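PDB 3KBB: phosphorylated carbohydrates phosphatase TM_1254 from Thermotoga maritima msb8, which removes phosphate from sugar phosphates such as erythrose 4-phosphate, fructose 6-phosphate, mannose 6-phosphate and 2-deoxyglucose 6-phosphate, using a divalent metal ion. Local coordinates for residues D62-E65 against N66-R70; L93-V96 against K97-I101; S108-Q111 against R112-L115; D165-S168 against G169-A173. One frame throughout, in Å; residues are numbered along the deposited sequence. Where two conformers were deposited one is given.

Overall arrangement
All four contacts are local, each within one helix or at its end, and none touches another. Interactions 3 and 4 frame the catalytic end of the parallel sheet. The side chains of Thr109 and Ser166 lie about 7 Å and 6 Å from that of Asp7, the presumed nucleophile, and the nearest atoms of the two contacts are about 7 Å apart. Each has a sulfate, one in the presumed phosphate site and one on a helix N-terminus. Interaction 1 starts a helix of the helical cap, its centre about 22 Å from that of interaction 3. Interaction 2 ends helix 89-98 of the core, about 44 Å from interaction 1 between centres, on the opposite side of the chain's centre.

Interaction 1 (D62-E65 against N66-R70); sequences DSLE and NFKKR
The N-terminal cap of helix 64-82, in the helical cap region of this HAD-type phosphatase, is built by Ser63 and Asp62 closing on Asn66. Ser63 is the N-cap: its OG accepts from Asn66 N at 2.9 Å, a nearly straight bond (165°). Placing the hydroxyl between the backbone N and the carbonyl carbon (chi1 78°) turns it onto that amide. Asp62 adds a second grip on the same residue, crossing it at about a right angle. Asn66 ND2 donates to Asp62 OD1 over 3.0 Å, the donor reaching the syn side of the carboxylate but 28° out of its plane, while the oxygen lies close to the amide plane. The same OD1 takes a weak bond from Ser63 N, and OD2 is held by Tyr30. Further along, Phe67 N bonds to Ser63 O and Lys68 N to Leu64 O, which starts the regular helix. Lys68 bends at its third torsion to lay CE 3.8 Å from Leu64 CG, an aliphatic contact made by a charged chain. Arg70, engaged by Ser29 and Tyr30, has NH1 4.1 Å from Asp62 OD2; the oxygen lies well out of the guanidinium plane, so only charge attraction links them. With the carboxylate and the serine hydroxyl both accepting from the first turn, the contact probably also offsets the positive end of the helix dipole.

Interaction 2 (L93-V96 against K97-I101); sequences LEFV and KSKRI
Lys97 N donates to Leu93 O in the last turn of helix 89-98, an ordinary helical bond. The Lys97 chain bends at the second and third torsions and folds along the helix end, so that NZ reaches Ile101 O at 3.0 Å from above the carbonyl plane, and also forms a salt bridge with Asp128. Ser98 N goes to Glu94 O, while its hydroxyl turns back on the helix: OG donates to Phe95 O at 2.6 Å, in the carbonyl plane and on a lone pair. This is made possible by a chi1 of 84°, which points OG over the preceding turn. Lys99, in the one conformer given of two, runs alongside Phe95 with CG over one face of the ring, 4.2 Å from its centroid, so this CH-pi contact is tentative. Its N is shared between Val96 O (3.1 Å) and, weakly, Phe95 O. Arg100 then leaves helical geometry with a positive phi of 54°, and the bond from its N to Lys97 O belongs to the Schellman motif that closes the helix. Ile101 completes the motif: its N bonds weakly to Val96 O at 3.4 Å, and its CG2 packs on Val96 CG1 at 3.7 Å. Three carbonyls of the final turn thus find donors within the closing turn: Phe95 O chiefly in Ser98 OG, Val96 O in two backbone amides, and Lys97 O in Arg100 N.

Interaction 3 (S108-Q111 against R112-L115); sequences STPQ and REAL. With SO4 (sulfate ion), chain D.
Thr109 meets Ala114 on the closely packed side of this contact, where the chain enters helix 111-120. Thr109 CG2, trans to its own N, lies 3.7 Å from Ala114 CB, and Glu113 OE1 approaches the same methyl at 3.8 Å. Pro110, at the N-cap position, sets its CD beside Glu113, the two side chains pointing the same way; the carboxylate's stronger partner is Arg117. Two backbone bonds start the helix: Ala114 N to Pro110 O and, at 2.9 Å, Leu115 N to Gln111 O. Packing is close here too, for the extended Gln111 chain slants across Leu115 and sets both CG (3.5 Å) and OE1 (3.4 Å) against Leu115 CD1, a van der Waals contact. The solvent side is looser: there Arg112 reaches out into the exposed region and forms a weak, long ion pair with Glu116. The other branch of Thr109 leads toward the bound sulfate, with OG1 3.1 Å from O3, a distance suited to a hydrogen bond although its proton has another possible acceptor. Ser108 N donates almost straight (173°) to O4 at 2.8 Å. The same sulfate is also bonded to Asp9 N, Thr107 OG1 and Lys140 NZ. A hydroxyl residue at the end of a strand, a lysine and a main-chain amide near the nucleophile, gathered round a tetrahedral anion, are typical of the HAD phosphate site.

Interaction 4 (D165-S168 against G169-A173); sequences DSKS and GVEAA. With SO4 (sulfate ion), chain E.
Backbone bonds from Val170 N to Ser166 O and from Glu171 N to Lys167 O, each 2.9 Å long, set up the first turn of helix 167-175. Ser166 caps it: OG, placed between the backbone N and the carbonyl carbon (chi1 75°), accepts from Gly169 N at 2.9 Å with a bent N-H angle of 147°. A sulfate, probably from the crystallisation liquor, sits over the helix start. Ser168 N donates to its O2 at 2.6 Å, nearly straight (169°). Ser168 OG lies 3.2 Å from O4, with three sulfate oxygens within weak, undecided range. With the N-H of Ser168 directed at it from a helix N-terminus, the anion would probably be further favoured by the helix dipole.

The turn belongs to the beta-alpha-beta unit of strand 160-164, helix 167-175 and strand 181-184 in the Rossmann-like HAD core. Asp165, just before the cap, has OD1 close to OD2 of the presumed nucleophile Asp7, consistent with a shared divalent metal as in other HAD enzymes.

On the outer face, the extended Lys167 chain and Glu171 cross at a slant, Lys167 CE lying 3.3 Å from Glu171 OE2. The ammonium itself stays farther off, with Lys167 NZ 4.6 Å from Glu171 OE2, too far for a salt bridge, though the opposite charges probably still attract. A water joins the other carboxylate oxygen to the first turn, donating to Glu171 OE1 at 2.8 Å and also bonded to Ser168 OG.

Interaction 1 (D62-E65 against N66-R70)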
ATOM      1  N   ASP A  62      -5.037  25.424 -17.076  1.00 36.29           N
ATOM      2  CA  ASP A  62      -5.883  25.544 -15.897  1.00 37.04           C
ATOM      3  C   ASP A  62      -4.913  25.901 -14.778  1.00 37.93           C
ATOM      4  O   ASP A  62      -3.700  25.876 -14.986  1.00 38.17           O
ATOM      5  CB  ASP A  62      -6.598  24.218 -15.605  1.00 36.96           C
ATOM      6  CG  ASP A  62      -7.894  24.394 -14.793  1.00 38.10           C
ATOM      7  OD1 ASP A  62      -8.226  25.529 -14.349  1.00 38.89           O
ATOM      8  OD2 ASP A  62      -8.604  23.387 -14.600  1.00 36.60           O
ATOM      9  N   SER A  63      -5.433  26.265 -13.610  1.00 38.61           N
ATOM     10  CA  SER A  63      -4.573  26.472 -12.452  1.00 39.41           C
ATOM     11  C   SER A  63      -4.159  25.102 -11.915  1.00 39.52           C
ATOM     12  O   SER A  63      -4.895  24.111 -12.088  1.00 39.55           O
ATOM     13  CB  SER A  63      -5.325  27.255 -11.373  1.00 39.42           C
ATOM     14  OG  SER A  63      -6.224  26.406 -10.668  1.00 39.18           O
ATOM     15  N   LEU A  64      -3.003  25.035 -11.259  1.00 39.57           N
ATOM     16  CA  LEU A  64      -2.581  23.777 -10.628  1.00 39.88           C
ATOM     17  C   LEU A  64      -3.602  23.294  -9.582  1.00 40.31           C
ATOM     18  O   LEU A  64      -3.845  22.091  -9.437  1.00 40.10           O
ATOM     19  CB  LEU A  64      -1.170  23.892 -10.034  1.00 39.63           C
ATOM     20  CG  LEU A  64      -0.477  22.613  -9.559  1.00 40.25           C
ATOM     21  CD1 LEU A  64      -0.491  21.510 -10.633  1.00 40.50           C
ATOM     22  CD2 LEU A  64       0.953  22.909  -9.115  1.00 39.49           C
ATOM     23  N   GLU A  65      -4.190  24.249  -8.867  1.00 40.29           N
ATOM     24  CA  GLU A  65      -5.179  23.972  -7.842  1.00 40.48           C
ATOM     25  C   GLU A  65      -6.383  23.250  -8.437  1.00 40.19           C
ATOM     26  O   GLU A  65      -6.835  22.235  -7.897  1.00 40.16           O
ATOM     27  CB  GLU A  65      -5.609  25.281  -7.156  1.00 40.35           C
ATOM     28  CG  GLU A  65      -6.898  25.174  -6.376  1.00 40.89           C
ATOM     29  CD  GLU A  65      -7.176  26.374  -5.479  0.50 40.69           C
ATOM     30  OE1 GLU A  65      -6.490  27.409  -5.610  0.50 41.03           O
ATOM     31  OE2 GLU A  65      -8.101  26.275  -4.647  0.50 40.64           O
ATOM     32  N   ASN A  66      -6.893  23.784  -9.545  1.00 39.95           N
ATOM     33  CA  ASN A  66      -8.007  23.177 -10.263  1.00 40.08           C
ATOM     34  C   ASN A  66      -7.642  21.799 -10.818  1.00 39.37           C
ATOM     35  O   ASN A  66      -8.441  20.855 -10.738  1.00 39.62           O
ATOM     36  CB  ASN A  66      -8.482  24.098 -11.384  1.00 40.73           C
ATOM     37  CG  ASN A  66      -9.419  25.200 -10.892  1.00 43.10           C
ATOM     38  OD1 ASN A  66      -9.984  25.120  -9.790  1.00 44.71           O
ATOM     39  ND2 ASN A  66      -9.603  26.229 -11.722  1.00 43.96           N
ATOM     40  N   PHE A  67      -6.432  21.689 -11.362  1.00 38.37           N
ATOM     41  CA  PHE A  67      -5.943  20.421 -11.912  1.00 37.50           C
ATOM     42  C   PHE A  67      -5.890  19.341 -10.837  1.00 37.75           C
ATOM     43  O   PHE A  67      -6.418  18.240 -11.030  1.00 37.46           O
ATOM     44  CB  PHE A  67      -4.572  20.607 -12.553  1.00 36.84           C
ATOM     45  CG  PHE A  67      -4.084  19.391 -13.309  1.00 36.55           C
ATOM     46  CD1 PHE A  67      -4.605  19.086 -14.568  1.00 35.14           C
ATOM     47  CD2 PHE A  67      -3.107  18.563 -12.767  1.00 34.03           C
ATOM     48  CE1 PHE A  67      -4.155  17.966 -15.270  1.00 33.72           C
ATOM     49  CE2 PHE A  67      -2.647  17.438 -13.456  1.00 34.43           C
ATOM     50  CZ  PHE A  67      -3.174  17.132 -14.713  1.00 33.06           C
ATOM     51  N   LYS A  68      -5.261  19.672  -9.702  1.00 37.68           N
ATOM     52  CA  LYS A  68      -5.125  18.744  -8.568  1.00 37.86           C
ATOM     53  C   LYS A  68      -6.472  18.265  -8.072  1.00 37.36           C
ATOM     54  O   LYS A  68      -6.620  17.109  -7.690  1.00 36.33           O
ATOM     55  CB  LYS A  68      -4.341  19.388  -7.423  1.00 37.70           C
ATOM     56  CG  LYS A  68      -2.846  19.415  -7.661  1.00 39.63           C
ATOM     57  CD  LYS A  68      -2.075  19.881  -6.421  1.00 42.96           C
ATOM     58  CE  LYS A  68      -2.009  21.400  -6.342  1.00 45.61           C
ATOM     59  NZ  LYS A  68      -1.110  21.898  -5.247  1.00 45.18           N
ATOM     60  N   LYS A  69      -7.459  19.158  -8.102  1.00 37.95           N
ATOM     61  CA  LYS A  69      -8.815  18.815  -7.699  1.00 38.81           C
ATOM     62  C   LYS A  69      -9.420  17.784  -8.654  1.00 38.78           C
ATOM     63  O   LYS A  69     -10.123  16.871  -8.228  1.00 38.73           O
ATOM     64  CB  LYS A  69      -9.690  20.077  -7.629  1.00 38.91           C
ATOM     65  CG  LYS A  69     -11.114  19.793  -7.118  1.00 41.32           C
ATOM     66  CD  LYS A  69     -11.936  21.048  -6.890  0.50 39.89           C
ATOM     67  CE  LYS A  69     -13.348  20.674  -6.444  0.50 40.74           C
ATOM     68  NZ  LYS A  69     -14.043  21.820  -5.791  0.50 40.82           N
ATOM     69  N   ARG A  70      -9.150  17.952  -9.950  1.00 38.88           N
ATOM     70  CA  ARG A  70      -9.677  17.043 -10.969  1.00 38.48           C
ATOM     71  C   ARG A  70      -9.036  15.675 -10.823  1.00 37.62           C
ATOM     72  O   ARG A  70      -9.709  14.649 -10.926  1.00 36.76           O
ATOM     73  CB  ARG A  70      -9.404  17.595 -12.367  1.00 39.27           C
ATOM     74  CG  ARG A  70     -10.202  18.843 -12.712  1.00 41.67           C
ATOM     75  CD  ARG A  70     -11.574  18.526 -13.286  1.00 44.65           C
ATOM     76  NE  ARG A  70     -11.550  18.412 -14.736  1.00 45.66           N
ATOM     77  CZ  ARG A  70     -11.566  19.435 -15.589  1.00 45.47           C
ATOM     78  NH1 ARG A  70     -11.582  20.689 -15.154  1.00 45.06           N
ATOM     79  NH2 ARG A  70     -11.543  19.200 -16.890  1.00 43.24           N
TER

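Interaction 2 (L93-V96 against K97-I101)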
ATOM      1  N   LEU A  93      -6.697 -12.731   6.421  1.00 20.76           N
ATOM      2  CA  LEU A  93      -7.097 -11.923   7.591  1.00 20.67           C
ATOM      3  C   LEU A  93      -8.031 -12.723   8.508  1.00 21.54           C
ATOM      4  O   LEU A  93      -7.869 -12.731   9.743  1.00 20.96           O
ATOM      5  CB  LEU A  93      -7.775 -10.622   7.155  1.00 20.98           C
ATOM      6  CG  LEU A  93      -6.935  -9.674   6.280  1.00 18.83           C
ATOM      7  CD1 LEU A  93      -7.785  -8.465   5.924  1.00 20.34           C
ATOM      8  CD2 LEU A  93      -5.737  -9.254   7.059  1.00 21.52           C
ATOM      9  N   GLU A  94      -8.994 -13.398   7.883  1.00 22.05           N
ATOM     10  CA  GLU A  94      -9.896 -14.287   8.646  1.00 23.53           C
ATOM     11  C   GLU A  94      -9.112 -15.355   9.419  1.00 23.33           C
ATOM     12  O   GLU A  94      -9.410 -15.639  10.580  1.00 23.86           O
ATOM     13  CB  GLU A  94     -10.919 -14.905   7.696  1.00 23.39           C
ATOM     14  CG  GLU A  94     -11.989 -13.948   7.245  1.00 27.83           C
ATOM     15  CD  GLU A  94     -12.875 -14.545   6.174  1.00 33.47           C
ATOM     16  OE1 GLU A  94     -12.499 -15.607   5.604  1.00 36.07           O
ATOM     17  OE2 GLU A  94     -13.935 -13.942   5.878  1.00 36.14           O
ATOM     18  N   PHE A  95      -8.088 -15.936   8.793  1.00 21.87           N
ATOM     19  CA  PHE A  95      -7.295 -16.947   9.463  1.00 22.00           C
ATOM     20  C   PHE A  95      -6.567 -16.425  10.709  1.00 21.55           C
ATOM     21  O   PHE A  95      -6.588 -17.076  11.771  1.00 21.32           O
ATOM     22  CB  PHE A  95      -6.304 -17.630   8.475  1.00 22.27           C
ATOM     23  CG  PHE A  95      -5.489 -18.728   9.107  1.00 23.97           C
ATOM     24  CD1 PHE A  95      -6.079 -19.966   9.410  1.00 24.81           C
ATOM     25  CD2 PHE A  95      -4.147 -18.528   9.415  1.00 22.73           C
ATOM     26  CE1 PHE A  95      -5.306 -20.979  10.009  1.00 24.55           C
ATOM     27  CE2 PHE A  95      -3.370 -19.514  10.000  1.00 24.05           C
ATOM     28  CZ  PHE A  95      -3.972 -20.765  10.308  1.00 24.68           C
ATOM     29  N   VAL A  96      -5.898 -15.268  10.598  1.00 20.24           N
ATOM     30  CA  VAL A  96      -5.229 -14.705  11.781  1.00 20.09           C
ATOM     31  C   VAL A  96      -6.238 -14.515  12.925  1.00 20.54           C
ATOM     32  O   VAL A  96      -5.929 -14.840  14.084  1.00 20.81           O
ATOM     33  CB  VAL A  96      -4.543 -13.329  11.493  1.00 20.47           C
ATOM     34  CG1 VAL A  96      -3.862 -12.824  12.742  1.00 19.18           C
ATOM     35  CG2 VAL A  96      -3.513 -13.517  10.332  1.00 20.31           C
ATOM     36  N   LYS A  97      -7.414 -13.987  12.607  1.00 21.27           N
ATOM     37  CA  LYS A  97      -8.425 -13.767  13.659  1.00 23.68           C
ATOM     38  C   LYS A  97      -8.873 -15.106  14.259  1.00 24.33           C
ATOM     39  O   LYS A  97      -9.043 -15.223  15.486  1.00 23.54           O
ATOM     40  CB  LYS A  97      -9.616 -12.933  13.179  1.00 25.23           C
ATOM     41  CG  LYS A  97      -9.255 -11.440  12.931  1.00 25.97           C
ATOM     42  CD  LYS A  97      -8.240 -10.867  13.957  1.00 27.96           C
ATOM     43  CE  LYS A  97      -8.777 -10.739  15.407  1.00 31.20           C
ATOM     44  NZ  LYS A  97      -7.683 -10.413  16.399  1.00 27.69           N
ATOM     45  N   SER A  98      -8.995 -16.114  13.395  1.00 24.75           N
ATOM     46  CA  SER A  98      -9.382 -17.488  13.846  1.00 25.02           C
ATOM     47  C   SER A  98      -8.399 -18.056  14.871  1.00 25.59           C
ATOM     48  O   SER A  98      -8.771 -18.934  15.679  1.00 26.46           O
ATOM     49  CB  SER A  98      -9.515 -18.439  12.649  1.00 25.06           C
ATOM     50  OG  SER A  98      -8.242 -18.991  12.252  1.00 26.07           O
ATOM     51  N   LYS A  99      -7.144 -17.576  14.856  1.00 26.23           N
ATOM     52  CA  LYS A  99      -6.110 -18.038  15.782  1.00 27.41           C
ATOM     53  C   LYS A  99      -6.007 -17.186  17.054  1.00 27.00           C
ATOM     54  O   LYS A  99      -5.140 -17.411  17.901  1.00 27.05           O
ATOM     55  CB  LYS A  99      -4.754 -18.104  15.075  1.00 28.11           C
ATOM     56  CG  LYS A  99      -4.771 -19.065  13.886  1.00 29.13           C
ATOM     57  CD  LYS A  99      -4.769 -20.535  14.338  0.50 36.48           C
ATOM     58  CE  LYS A  99      -3.440 -21.197  14.039  0.50 39.53           C
ATOM     59  NZ  LYS A  99      -3.125 -22.241  15.077  0.50 41.88           N
ATOM     60  N   ARG A 100      -6.908 -16.214  17.155  1.00 27.02           N
ATOM     61  CA  ARG A 100      -6.953 -15.268  18.249  1.00 27.63           C
ATOM     62  C   ARG A 100      -5.597 -14.571  18.416  1.00 27.28           C
ATOM     63  O   ARG A 100      -5.035 -14.444  19.514  1.00 27.88           O
ATOM     64  CB  ARG A 100      -7.491 -15.941  19.521  1.00 28.87           C
ATOM     65  CG  ARG A 100      -8.931 -16.437  19.335  1.00 31.74           C
ATOM     66  CD  ARG A 100      -9.268 -17.554  20.344  0.50 35.95           C
ATOM     67  NE  ARG A 100      -8.444 -18.747  20.131  0.50 38.84           N
ATOM     68  CZ  ARG A 100      -7.447 -19.135  20.927  0.50 40.10           C
ATOM     69  NH1 ARG A 100      -7.148 -18.442  22.022  0.50 40.73           N
ATOM     70  NH2 ARG A 100      -6.748 -20.224  20.627  0.50 40.93           N
ATOM     71  N   ILE A 101      -5.062 -14.162  17.274  1.00 25.72           N
ATOM     72  CA  ILE A 101      -3.794 -13.444  17.210  1.00 25.40           C
ATOM     73  C   ILE A 101      -4.177 -12.012  16.772  1.00 23.35           C
ATOM     74  O   ILE A 101      -5.106 -11.845  15.993  1.00 23.26           O
ATOM     75  CB  ILE A 101      -2.849 -14.184  16.176  1.00 24.87           C
ATOM     76  CG1 ILE A 101      -2.361 -15.488  16.829  1.00 27.00           C
ATOM     77  CG2 ILE A 101      -1.645 -13.326  15.717  1.00 27.45           C
ATOM     78  CD1 ILE A 101      -1.505 -16.351  15.955  1.00 26.94           C
TER

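Interaction 3 (S108-Q111 against R112-L115)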
ATOM      1  N   SER A 108       1.680   4.051   4.719  1.00 18.40           N
ATOM      2  CA  SER A 108       2.148   5.419   4.578  1.00 18.70           C
ATOM      3  C   SER A 108       1.002   6.379   4.223  1.00 19.54           C
ATOM      4  O   SER A 108       1.159   7.604   4.286  1.00 20.81           O
ATOM      5  CB  SER A 108       3.219   5.488   3.465  1.00 19.80           C
ATOM      6  OG  SER A 108       4.294   4.610   3.780  1.00 22.62           O
ATOM      7  N   THR A 109      -0.118   5.826   3.764  1.00 18.33           N
ATOM      8  CA  THR A 109      -1.274   6.620   3.340  1.00 19.43           C
ATOM      9  C   THR A 109      -1.893   7.280   4.570  1.00 19.98           C
ATOM     10  O   THR A 109      -2.039   6.612   5.591  1.00 19.59           O
ATOM     11  CB  THR A 109      -2.345   5.711   2.716  1.00 20.03           C
ATOM     12  OG1 THR A 109      -1.807   5.080   1.541  1.00 20.42           O
ATOM     13  CG2 THR A 109      -3.562   6.522   2.321  1.00 20.78           C
ATOM     14  N   PRO A 110      -2.207   8.592   4.486  1.00 21.46           N
ATOM     15  CA  PRO A 110      -2.892   9.260   5.630  1.00 21.31           C
ATOM     16  C   PRO A 110      -4.165   8.578   6.050  1.00 19.70           C
ATOM     17  O   PRO A 110      -4.899   8.011   5.240  1.00 18.74           O
ATOM     18  CB  PRO A 110      -3.208  10.668   5.094  1.00 21.43           C
ATOM     19  CG  PRO A 110      -2.096  10.926   4.107  1.00 24.10           C
ATOM     20  CD  PRO A 110      -1.931   9.553   3.403  1.00 22.95           C
ATOM     21  N   GLN A 111      -4.461   8.716   7.348  1.00 18.96           N
ATOM     22  CA  GLN A 111      -5.593   8.041   7.935  1.00 18.76           C
ATOM     23  C   GLN A 111      -6.919   8.160   7.190  1.00 18.19           C
ATOM     24  O   GLN A 111      -7.596   7.140   6.909  1.00 18.75           O
ATOM     25  CB  GLN A 111      -5.770   8.454   9.402  1.00 17.01           C
ATOM     26  CG  GLN A 111      -6.929   7.634   9.988  1.00 17.72           C
ATOM     27  CD  GLN A 111      -7.179   7.933  11.478  1.00 16.86           C
ATOM     28  OE1 GLN A 111      -7.970   7.228  12.117  1.00 18.80           O
ATOM     29  NE2 GLN A 111      -6.498   8.943  12.020  1.00 18.24           N
ATOM     30  N   ARG A 112      -7.357   9.397   6.932  1.00 19.44           N
ATOM     31  CA  ARG A 112      -8.714   9.561   6.400  1.00 19.54           C
ATOM     32  C   ARG A 112      -8.865   8.903   5.021  1.00 20.01           C
ATOM     33  O   ARG A 112      -9.798   8.119   4.761  1.00 19.35           O
ATOM     34  CB  ARG A 112      -9.100  11.050   6.353  1.00 21.37           C
ATOM     35  CG  ARG A 112     -10.514  11.265   5.996  1.00 23.87           C
ATOM     36  CD  ARG A 112     -10.949  12.594   6.533  1.00 27.06           C
ATOM     37  NE  ARG A 112     -10.224  13.690   5.903  1.00 26.81           N
ATOM     38  CZ  ARG A 112     -10.557  14.215   4.728  1.00 31.71           C
ATOM     39  NH1 ARG A 112     -11.595  13.722   4.057  1.00 32.75           N
ATOM     40  NH2 ARG A 112      -9.856  15.231   4.226  1.00 33.31           N
ATOM     41  N   GLU A 113      -7.881   9.150   4.170  1.00 20.82           N
ATOM     42  CA  GLU A 113      -7.832   8.547   2.837  1.00 21.83           C
ATOM     43  C   GLU A 113      -7.790   7.004   2.895  1.00 21.31           C
ATOM     44  O   GLU A 113      -8.490   6.341   2.142  1.00 20.15           O
ATOM     45  CB  GLU A 113      -6.598   9.077   2.110  1.00 21.86           C
ATOM     46  CG  GLU A 113      -6.628   8.826   0.618  1.00 26.20           C
ATOM     47  CD  GLU A 113      -5.255   8.972  -0.055  0.50 24.82           C
ATOM     48  OE1 GLU A 113      -4.367   9.699   0.457  0.50 21.47           O
ATOM     49  OE2 GLU A 113      -5.087   8.344  -1.123  0.50 26.94           O
ATOM     50  N   ALA A 114      -6.926   6.450   3.767  1.00 20.95           N
ATOM     51  CA  ALA A 114      -6.778   5.008   3.872  1.00 19.84           C
ATOM     52  C   ALA A 114      -8.051   4.350   4.360  1.00 20.02           C
ATOM     53  O   ALA A 114      -8.493   3.352   3.809  1.00 19.64           O
ATOM     54  CB  ALA A 114      -5.607   4.646   4.824  1.00 19.77           C
ATOM     55  N   LEU A 115      -8.679   4.922   5.395  1.00 19.58           N
ATOM     56  CA  LEU A 115      -9.918   4.350   5.924  1.00 21.22           C
ATOM     57  C   LEU A 115     -11.040   4.301   4.902  1.00 23.44           C
ATOM     58  O   LEU A 115     -11.824   3.345   4.913  1.00 23.31           O
ATOM     59  CB  LEU A 115     -10.365   5.086   7.210  1.00 20.81           C
ATOM     60  CG  LEU A 115      -9.470   4.830   8.435  1.00 19.29           C
ATOM     61  CD1 LEU A 115      -9.848   5.766   9.639  1.00 17.23           C
ATOM     62  CD2 LEU A 115      -9.525   3.378   8.896  1.00 21.31           C
TER
HETATM   63  S   SO4 D 226       1.315   2.055   1.823  0.50 27.07           S
HETATM   64  O1  SO4 D 226       0.209   1.148   2.167  0.50 14.21           O
HETATM   65  O2  SO4 D 226       1.889   1.684   0.533  0.50 20.72           O
HETATM   66  O3  SO4 D 226       0.798   3.425   1.604  0.50 24.57           O
HETATM   67  O4  SO4 D 226       2.437   2.062   2.824  0.50 20.48           O

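Interaction 4 (D165-S168 against G169-A173)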
ATOM      1  N   ASP A 165       5.597  -4.693   0.842  1.00 19.15           N
ATOM      2  CA  ASP A 165       5.661  -4.765  -0.621  1.00 19.87           C
ATOM      3  C   ASP A 165       6.636  -3.741  -1.213  1.00 19.60           C
ATOM      4  O   ASP A 165       6.760  -3.640  -2.433  1.00 20.66           O
ATOM      5  CB  ASP A 165       4.276  -4.655  -1.237  1.00 22.25           C
ATOM      6  CG  ASP A 165       3.852  -3.221  -1.479  1.00 27.51           C
ATOM      7  OD1 ASP A 165       4.123  -2.370  -0.609  1.00 26.23           O
ATOM      8  OD2 ASP A 165       3.319  -2.925  -2.604  1.00 35.17           O
ATOM      9  N   SER A 166       7.309  -2.979  -0.366  1.00 18.48           N
ATOM     10  CA  SER A 166       8.351  -2.046  -0.899  1.00 19.90           C
ATOM     11  C   SER A 166       9.695  -2.181  -0.183  1.00 20.61           C
ATOM     12  O   SER A 166       9.756  -2.578   0.983  1.00 20.08           O
ATOM     13  CB  SER A 166       7.863  -0.606  -0.793  1.00 20.24           C
ATOM     14  OG  SER A 166       7.932  -0.144   0.539  1.00 21.67           O
ATOM     15  N   LYS A 167      10.768  -1.834  -0.884  1.00 19.87           N
ATOM     16  CA  LYS A 167      12.112  -1.792  -0.274  1.00 20.02           C
ATOM     17  C   LYS A 167      12.068  -0.965   1.010  1.00 18.68           C
ATOM     18  O   LYS A 167      12.546  -1.421   2.054  1.00 18.23           O
ATOM     19  CB  LYS A 167      13.107  -1.186  -1.271  1.00 20.36           C
ATOM     20  CG  LYS A 167      14.507  -0.991  -0.743  1.00 24.07           C
ATOM     21  CD  LYS A 167      15.398  -0.533  -1.926  1.00 27.17           C
ATOM     22  CE  LYS A 167      16.682   0.078  -1.468  1.00 31.88           C
ATOM     23  NZ  LYS A 167      17.287   0.819  -2.638  1.00 36.99           N
ATOM     24  N   SER A 168      11.516   0.254   0.933  1.00 17.81           N
ATOM     25  CA  SER A 168      11.503   1.146   2.096  1.00 19.02           C
ATOM     26  C   SER A 168      10.678   0.582   3.239  1.00 17.39           C
ATOM     27  O   SER A 168      11.064   0.751   4.399  1.00 17.92           O
ATOM     28  CB  SER A 168      10.997   2.530   1.705  1.00 19.21           C
ATOM     29  OG  SER A 168      12.037   3.129   0.940  1.00 25.86           O
ATOM     30  N   GLY A 169       9.611  -0.136   2.902  1.00 18.04           N
ATOM     31  CA  GLY A 169       8.750  -0.817   3.936  1.00 16.22           C
ATOM     32  C   GLY A 169       9.515  -1.943   4.648  1.00 16.48           C
ATOM     33  O   GLY A 169       9.530  -2.086   5.883  1.00 16.33           O
ATOM     34  N   VAL A 170      10.182  -2.764   3.854  1.00 14.44           N
ATOM     35  CA  VAL A 170      10.996  -3.834   4.443  1.00 14.94           C
ATOM     36  C   VAL A 170      12.109  -3.278   5.295  1.00 15.33           C
ATOM     37  O   VAL A 170      12.349  -3.751   6.394  1.00 15.39           O
ATOM     38  CB  VAL A 170      11.532  -4.775   3.333  1.00 14.24           C
ATOM     39  CG1 VAL A 170      12.536  -5.787   3.940  1.00 15.92           C
ATOM     40  CG2 VAL A 170      10.355  -5.492   2.625  1.00 15.49           C
ATOM     41  N   GLU A 171      12.795  -2.244   4.805  1.00 14.74           N
ATOM     42  CA  GLU A 171      13.832  -1.616   5.600  1.00 16.10           C
ATOM     43  C   GLU A 171      13.304  -1.100   6.937  1.00 15.34           C
ATOM     44  O   GLU A 171      13.953  -1.283   7.978  1.00 16.24           O
ATOM     45  CB  GLU A 171      14.479  -0.458   4.829  1.00 16.28           C
ATOM     46  CG  GLU A 171      15.349  -0.952   3.656  1.00 20.01           C
ATOM     47  CD  GLU A 171      15.883   0.187   2.777  1.00 21.75           C
ATOM     48  OE1 GLU A 171      15.474   1.351   2.974  1.00 24.94           O
ATOM     49  OE2 GLU A 171      16.686  -0.107   1.850  1.00 27.01           O
ATOM     50  N   ALA A 172      12.125  -0.476   6.899  1.00 14.80           N
ATOM     51  CA  ALA A 172      11.547   0.111   8.101  1.00 15.12           C
ATOM     52  C   ALA A 172      11.222  -0.978   9.155  1.00 13.65           C
ATOM     53  O   ALA A 172      11.587  -0.838  10.358  1.00 14.20           O
ATOM     54  CB  ALA A 172      10.300   0.914   7.740  1.00 16.41           C
ATOM     55  N   ALA A 173      10.594  -2.060   8.702  1.00 14.39           N
ATOM     56  CA  ALA A 173      10.238  -3.128   9.635  1.00 15.19           C
ATOM     57  C   ALA A 173      11.513  -3.773  10.191  1.00 15.23           C
ATOM     58  O   ALA A 173      11.610  -4.020  11.386  1.00 16.87           O
ATOM     59  CB  ALA A 173       9.359  -4.189   8.978  1.00 16.53           C
TER
HETATM   60  S   SO4 E 227      10.633   2.431  -2.141  0.60 37.54           S
HETATM   61  O1  SO4 E 227       9.849   3.576  -1.658  0.60 38.16           O
HETATM   62  O2  SO4 E 227      10.466   1.353  -1.225  0.60 28.12           O
HETATM   63  O3  SO4 E 227      10.104   1.961  -3.437  0.60 36.25           O
HETATM   64  O4  SO4 E 227      12.047   2.810  -2.254  0.60 37.76           O
HETATM   65  O   HOH W   1      14.928   3.100   0.918  1.00 39.62           O